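Local structure of putative peptidoglycan-binding/hydrolysing protein (Peptoclostridium difficile, 5TV7) at residues A[93-98]-A[122-127]; A[126-131]-A[167-172]. The protein probably binds, and may hydrolyse, bacterial cell-wall peptidoglycan, and holds glutamine hydroxamate in a pocket of its C-terminal peptidoglycan-binding domain. All blocks are in the same frame, centred on the assembly; numbering follows the deposited sequence.

Interaction 1: A[93-98]-A[122-127]; sequences ITIMSN and QIMLTL
Ile-93 and the selenomethionine Met-124 meet tip to tip where strand 92-96 passes across helix 116-127. The end of the Met-124 chain lies against both branches of the isoleucine: CE of Met-124 stands 3.9 Å from CD1 of Ile-93, and SE of Met-124 is 4.0 Å from CG2 of Ile-93. Met-124 runs extended as far as SE and then bends at its last torsion (chi3 -73°), which lays the terminal methyl along the isoleucine. Two residues further on, Ile-95 makes the other half of the contact. Its CG2 touches CD1 of Ile-123 at 3.8 Å, the two side chains crossing at a slant, whereas its CD1 only skirts the root of the selenomethionine, 4.3 Å from CG of Met-124. The alternation of the strand explains the pairing, since Ile-93 and Ile-95 point to the helix while Thr-94 and Met-96 lie on the other face of the sheet.

The arrangement is that of a helix laid on one face of an antiparallel beta-sheet. The segment axes are 10.6 Å apart and inclined at 75°, so the helix runs steeply across the strand, and the meeting is made by side chains without any hydrogen bond between the segments. It joins the sheet to the first helix of the C-terminal peptidoglycan-binding domain. Tyr-82 and Val-84 of strand 78-87 touch Ile-95, and Trp-166 of helix 163-173 packs on Met-124.

All four contacting residues are buried, but the packing ends with the strand. From Ser-97 the chain leaves the strand, the Ser-97 hydroxyl bonds to the backbone N of Glu-99, and Asn-98 is exposed in the isolated chain. On the helix, OG1 of Thr-126 donates a 2.7 Å hydrogen bond to O of Gln-122, from the opposite face of the carbonyl to Thr-126 N.

Interaction 2: A[126-131]-A[167-172]; sequences TLLGYN and DKLGRL
Leu-128 reaches from the end of helix 116-127 to helix 163-173 and fits its two methyl groups against two leucines one helical turn apart. CD1 of Leu-128 lies 4.0 Å from CD2 of Leu-169 and 4.1 Å from CD1 of Leu-172. The other branch rests on the base of Leu-172, with CD2 of Leu-128 4.0 Å from CB of Leu-172. With CG set opposite its own carbonyl carbon (chi1 -63°) and the chain extended beyond it, Leu-128 carries this fork out to the second helix; its side chain crosses that of Leu-172 at about a right angle.

Leu-172 points its CB at the approaching leucine. Leu-169, a buried residue, starts off to one side of the 126-131 segment, and the CD2 methyl makes the touch.

The position of Leu-128 follows from how its helix stops. Gly-129 closes it in a Schellman motif: its phi is positive (103°), and its N bonds to O of Thr-126 at 3.0 Å as the chain turns away. Leu-128 is thus presented at the corner, between the first and last helices of the three-helix C-terminal peptidoglycan-binding domain, while Phe-149 of the middle helix, 140-152, touches both Leu-128 and Leu-169.

The flank of helix 163-173 carrying Asp-167 and Arg-171 lies away from the leucines and is polar. Here a salt bridge spans one turn: NE of Arg-171 is 3.0 Å from OD1 of Asp-167 and also bonds to OD2, meeting both oxygens on their syn sides and about 30° out of the carboxylate plane. Asp-167 OD1 has a second partner in the hydroxyl of Tyr-86, a residue of strand 78-87.

Both contacts use helix 116-127 and are wholly apolar between their segments. Interaction 1 is deeply buried and sets the C-terminal half of the helix on the beta-sheet; interaction 2 is only partly buried and ties the end of the same helix to helix 163-173 within the helical domain. Isoleucine and selenomethionine fill the first, leucines alone the second. The two meet directly: SE of Met-124 packs 4.0 Å from CB of Leu-169, CD2 of Leu-125 lies 3.8 Å from CD2 of Leu-169, and CD1 of Ile-93 approaches CA of Gly-170. The two contacts thus adjoin through apolar groups, with Leu-169 nearer the bound glutamine hydroxamate than Ile-93.

Interaction 1: A[93-98]-A[122-127]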
loop_
_atom_site.group_PDB
_atom_site.type_symbol
_atom_site.label_atom_id
_atom_site.label_comp_id
_atom_site.label_asym_id
_atom_site.label_seq_id
_atom_site.Cartn_x
_atom_site.Cartn_y
_atom_site.Cartn_z
ATOM N N ILE A 93 -3.999 -13.152 0.208
ATOM C CA ILE A 93 -4.453 -11.982 -0.533
ATOM C C ILE A 93 -3.512 -11.826 -1.710
ATOM O O ILE A 93 -2.289 -11.841 -1.543
ATOM C CB ILE A 93 -4.443 -10.697 0.317
ATOM C CG1 ILE A 93 -5.596 -10.760 1.322
ATOM C CG2 ILE A 93 -4.603 -9.449 -0.572
ATOM C CD1 ILE A 93 -5.613 -9.617 2.306
ATOM N N THR A 94 -4.088 -11.657 -2.891
ATOM C CA THR A 94 -3.302 -11.464 -4.099
ATOM C C THR A 94 -3.583 -10.087 -4.660
ATOM O O THR A 94 -4.740 -9.702 -4.827
ATOM C CB THR A 94 -3.643 -12.522 -5.174
ATOM O OG1 THR A 94 -3.487 -13.817 -4.603
ATOM C CG2 THR A 94 -2.713 -12.401 -6.397
ATOM N N ILE A 95 -2.510 -9.336 -4.878
ATOM C CA ILE A 95 -2.559 -8.054 -5.537
ATOM C C ILE A 95 -2.260 -8.361 -7.019
ATOM O O ILE A 95 -1.189 -8.869 -7.351
ATOM C CB ILE A 95 -1.515 -7.081 -4.960
ATOM C CG1 ILE A 95 -1.754 -6.864 -3.448
ATOM C CG2 ILE A 95 -1.543 -5.752 -5.720
ATOM C CD1 ILE A 95 -3.094 -6.258 -3.074
HETATM N N MSE A 96 -3.215 -8.056 -7.889
HETATM C CA MSE A 96 -3.122 -8.376 -9.318
HETATM C C MSE A 96 -2.942 -7.177 -10.215
HETATM O O MSE A 96 -3.658 -6.193 -10.111
HETATM C CB MSE A 96 -4.411 -9.094 -9.739
HETATM C CG MSE A 96 -4.946 -10.005 -8.630
HETATM SE SE MSE A 96 -6.382 -11.203 -9.255
HETATM C CE MSE A 96 -7.865 -9.926 -8.946
ATOM N N SER A 97 -1.943 -7.268 -11.083
ATOM C CA SER A 97 -1.653 -6.275 -12.115
ATOM C C SER A 97 -1.246 -7.154 -13.296
ATOM O O SER A 97 -1.944 -8.131 -13.592
ATOM C CB SER A 97 -0.532 -5.349 -11.666
ATOM O OG SER A 97 0.628 -6.085 -11.343
ATOM N N ASN A 98 -0.152 -6.832 -13.978
ATOM C CA ASN A 98 0.351 -7.764 -14.999
ATOM C C ASN A 98 1.046 -8.904 -14.254
ATOM O O ASN A 98 1.188 -10.011 -14.774
ATOM C CB ASN A 98 1.314 -7.092 -15.978
ATOM C CG ASN A 98 2.454 -6.386 -15.292
ATOM O OD1 ASN A 98 2.319 -5.913 -14.165
ATOM N ND2 ASN A 98 3.577 -6.282 -15.978
ATOM N N GLN A 122 -0.416 -1.300 1.786
ATOM C CA GLN A 122 -0.449 0.092 1.348
ATOM C C GLN A 122 -1.384 0.284 0.164
ATOM O O GLN A 122 -2.079 1.291 0.080
ATOM C CB GLN A 122 0.966 0.588 1.023
ATOM C CG GLN A 122 1.776 0.806 2.295
ATOM C CD GLN A 122 3.252 1.034 2.060
ATOM O OE1 GLN A 122 3.821 0.645 1.025
ATOM N NE2 GLN A 122 3.895 1.648 3.042
ATOM N N ILE A 123 -1.376 -0.676 -0.750
ATOM C CA ILE A 123 -2.258 -0.635 -1.884
ATOM C C ILE A 123 -3.712 -0.690 -1.417
ATOM O O ILE A 123 -4.511 0.121 -1.834
ATOM C CB ILE A 123 -1.947 -1.752 -2.879
ATOM C CG1 ILE A 123 -0.665 -1.384 -3.633
ATOM C CG2 ILE A 123 -3.104 -1.931 -3.852
ATOM C CD1 ILE A 123 -0.034 -2.525 -4.382
HETATM N N MSE A 124 -4.024 -1.613 -0.525
HETATM C CA MSE A 124 -5.396 -1.752 -0.013
HETATM C C MSE A 124 -5.851 -0.540 0.781
HETATM O O MSE A 124 -6.986 -0.074 0.621
HETATM C CB MSE A 124 -5.481 -3.039 0.807
HETATM C CG MSE A 124 -5.425 -4.223 -0.151
HETATM SE SE MSE A 124 -5.829 -5.901 0.778
HETATM C CE MSE A 124 -4.161 -6.050 1.757
ATOM N N LEU A 125 -4.977 -0.013 1.632
ATOM C CA LEU A 125 -5.305 1.186 2.424
ATOM C C LEU A 125 -5.555 2.368 1.486
ATOM O O LEU A 125 -6.515 3.131 1.672
ATOM C CB LEU A 125 -4.195 1.509 3.416
ATOM C CG LEU A 125 -4.035 0.549 4.583
ATOM C CD1 LEU A 125 -2.687 0.750 5.261
ATOM C CD2 LEU A 125 -5.167 0.734 5.583
ATOM N N THR A 126 -4.727 2.486 0.448
ATOM C CA THR A 126 -4.907 3.561 -0.525
ATOM C C THR A 126 -6.262 3.446 -1.259
ATOM O O THR A 126 -6.916 4.463 -1.485
ATOM C CB THR A 126 -3.732 3.644 -1.504
ATOM O OG1 THR A 126 -2.520 3.818 -0.760
ATOM C CG2 THR A 126 -3.904 4.810 -2.441
ATOM N N LEU A 127 -6.689 2.222 -1.598
ATOM C CA LEU A 127 -8.009 2.013 -2.225
ATOM C C LEU A 127 -9.160 2.470 -1.336
ATOM O O LEU A 127 -10.196 2.885 -1.841
ATOM C CB LEU A 127 -8.245 0.545 -2.578
ATOM C CG LEU A 127 -7.630 0.014 -3.856
ATOM C CD1 LEU A 127 -7.748 -1.501 -3.897
ATOM C CD2 LEU A 127 -8.320 0.651 -5.060
#

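Interaction 2: A[126-131]-A[167-172]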
loop_
_atom_site.group_PDB
_atom_site.type_symbol
_atom_site.label_atom_id
_atom_site.label_comp_id
_atom_site.label_asym_id
_atom_site.label_seq_id
_atom_site.Cartn_x
_atom_site.Cartn_y
_atom_site.Cartn_z
ATOM N N THR A 126 -4.727 2.486 0.448
ATOM C CA THR A 126 -4.907 3.561 -0.525
ATOM C C THR A 126 -6.262 3.446 -1.259
ATOM O O THR A 126 -6.916 4.463 -1.485
ATOM C CB THR A 126 -3.732 3.644 -1.504
ATOM O OG1 THR A 126 -2.520 3.818 -0.760
ATOM C CG2 THR A 126 -3.904 4.810 -2.441
ATOM N N LEU A 127 -6.689 2.222 -1.598
ATOM C CA LEU A 127 -8.009 2.013 -2.225
ATOM C C LEU A 127 -9.160 2.470 -1.336
ATOM O O LEU A 127 -10.196 2.885 -1.841
ATOM C CB LEU A 127 -8.245 0.545 -2.578
ATOM C CG LEU A 127 -7.630 0.014 -3.856
ATOM C CD1 LEU A 127 -7.748 -1.501 -3.897
ATOM C CD2 LEU A 127 -8.320 0.651 -5.060
ATOM N N LEU A 128 -8.983 2.362 -0.027
ATOM C CA LEU A 128 -10.008 2.767 0.935
ATOM C C LEU A 128 -9.949 4.238 1.288
ATOM O O LEU A 128 -10.714 4.701 2.138
ATOM C CB LEU A 128 -9.914 1.921 2.192
ATOM C CG LEU A 128 -10.171 0.441 1.940
ATOM C CD1 LEU A 128 -10.024 -0.319 3.243
ATOM C CD2 LEU A 128 -11.554 0.218 1.334
ATOM N N GLY A 129 -9.020 4.956 0.651
ATOM C CA GLY A 129 -8.877 6.386 0.799
ATOM C C GLY A 129 -7.749 6.892 1.674
ATOM O O GLY A 129 -7.535 8.100 1.731
ATOM N N TYR A 130 -7.025 5.998 2.353
ATOM C CA TYR A 130 -5.953 6.435 3.258
ATOM C C TYR A 130 -4.768 6.979 2.483
ATOM O O TYR A 130 -4.440 6.515 1.376
ATOM C CB TYR A 130 -5.547 5.316 4.236
ATOM C CG TYR A 130 -6.718 4.933 5.106
ATOM C CD1 TYR A 130 -7.013 5.646 6.278
ATOM C CD2 TYR A 130 -7.600 3.935 4.706
ATOM C CE1 TYR A 130 -8.127 5.334 7.043
ATOM C CE2 TYR A 130 -8.716 3.621 5.466
ATOM C CZ TYR A 130 -8.972 4.325 6.626
ATOM O OH TYR A 130 -10.087 4.005 7.343
ATOM N N ASN A 131 -4.146 7.985 3.071
ATOM C CA ASN A 131 -3.010 8.620 2.492
ATOM C C ASN A 131 -1.752 8.013 3.122
ATOM O O ASN A 131 -1.390 8.311 4.261
ATOM C CB ASN A 131 -3.124 10.120 2.726
ATOM C CG ASN A 131 -2.100 10.911 1.961
ATOM O OD1 ASN A 131 -1.041 10.407 1.612
ATOM N ND2 ASN A 131 -2.402 12.171 1.716
ATOM N N ASP A 167 -7.965 -9.515 7.125
ATOM C CA ASP A 167 -9.282 -10.002 6.745
ATOM C C ASP A 167 -10.212 -8.859 6.381
ATOM O O ASP A 167 -10.915 -8.914 5.360
ATOM C CB ASP A 167 -9.876 -10.814 7.893
ATOM C CG ASP A 167 -11.271 -11.321 7.595
ATOM O OD1 ASP A 167 -11.434 -12.213 6.733
ATOM O OD2 ASP A 167 -12.216 -10.839 8.254
ATOM N N LYS A 168 -10.189 -7.805 7.193
ATOM C CA LYS A 168 -11.067 -6.664 6.967
ATOM C C LYS A 168 -10.632 -5.920 5.702
ATOM O O LYS A 168 -11.457 -5.563 4.878
ATOM C CB LYS A 168 -11.103 -5.739 8.198
ATOM C CG LYS A 168 -12.259 -4.754 8.199
ATOM C CD LYS A 168 -13.593 -5.467 8.408
ATOM C CE LYS A 168 -14.756 -4.538 8.134
ATOM N NZ LYS A 168 -16.057 -5.264 8.000
ATOM N N LEU A 169 -9.330 -5.714 5.535
ATOM C CA LEU A 169 -8.817 -5.067 4.330
ATOM C C LEU A 169 -9.219 -5.835 3.087
ATOM O O LEU A 169 -9.660 -5.250 2.094
ATOM C CB LEU A 169 -7.282 -4.973 4.381
ATOM C CG LEU A 169 -6.724 -3.890 5.299
ATOM C CD1 LEU A 169 -5.227 -4.077 5.483
ATOM C CD2 LEU A 169 -7.047 -2.517 4.736
ATOM N N GLY A 170 -9.057 -7.154 3.152
ATOM C CA GLY A 170 -9.401 -8.031 2.037
ATOM C C GLY A 170 -10.869 -7.997 1.659
ATOM O O GLY A 170 -11.200 -7.915 0.479
ATOM N N ARG A 171 -11.747 -8.056 2.659
ATOM C CA ARG A 171 -13.196 -8.050 2.403
ATOM C C ARG A 171 -13.674 -6.739 1.795
ATOM O O ARG A 171 -14.569 -6.741 0.966
ATOM C CB ARG A 171 -13.992 -8.345 3.676
ATOM C CG ARG A 171 -13.860 -9.779 4.128
ATOM C CD ARG A 171 -14.541 -10.014 5.459
ATOM N NE ARG A 171 -14.255 -11.363 5.946
ATOM C CZ ARG A 171 -14.945 -12.463 5.632
ATOM N NH1 ARG A 171 -16.000 -12.415 4.827
ATOM N NH2 ARG A 171 -14.575 -13.631 6.145
ATOM N N LEU A 172 -13.056 -5.635 2.200
ATOM C CA LEU A 172 -13.435 -4.313 1.702
ATOM C C LEU A 172 -12.867 -3.975 0.330
ATOM O O LEU A 172 -13.441 -3.166 -0.369
ATOM C CB LEU A 172 -13.003 -3.235 2.700
ATOM C CG LEU A 172 -13.742 -3.266 4.043
ATOM C CD1 LEU A 172 -13.053 -2.351 5.039
ATOM C CD2 LEU A 172 -15.207 -2.889 3.869
#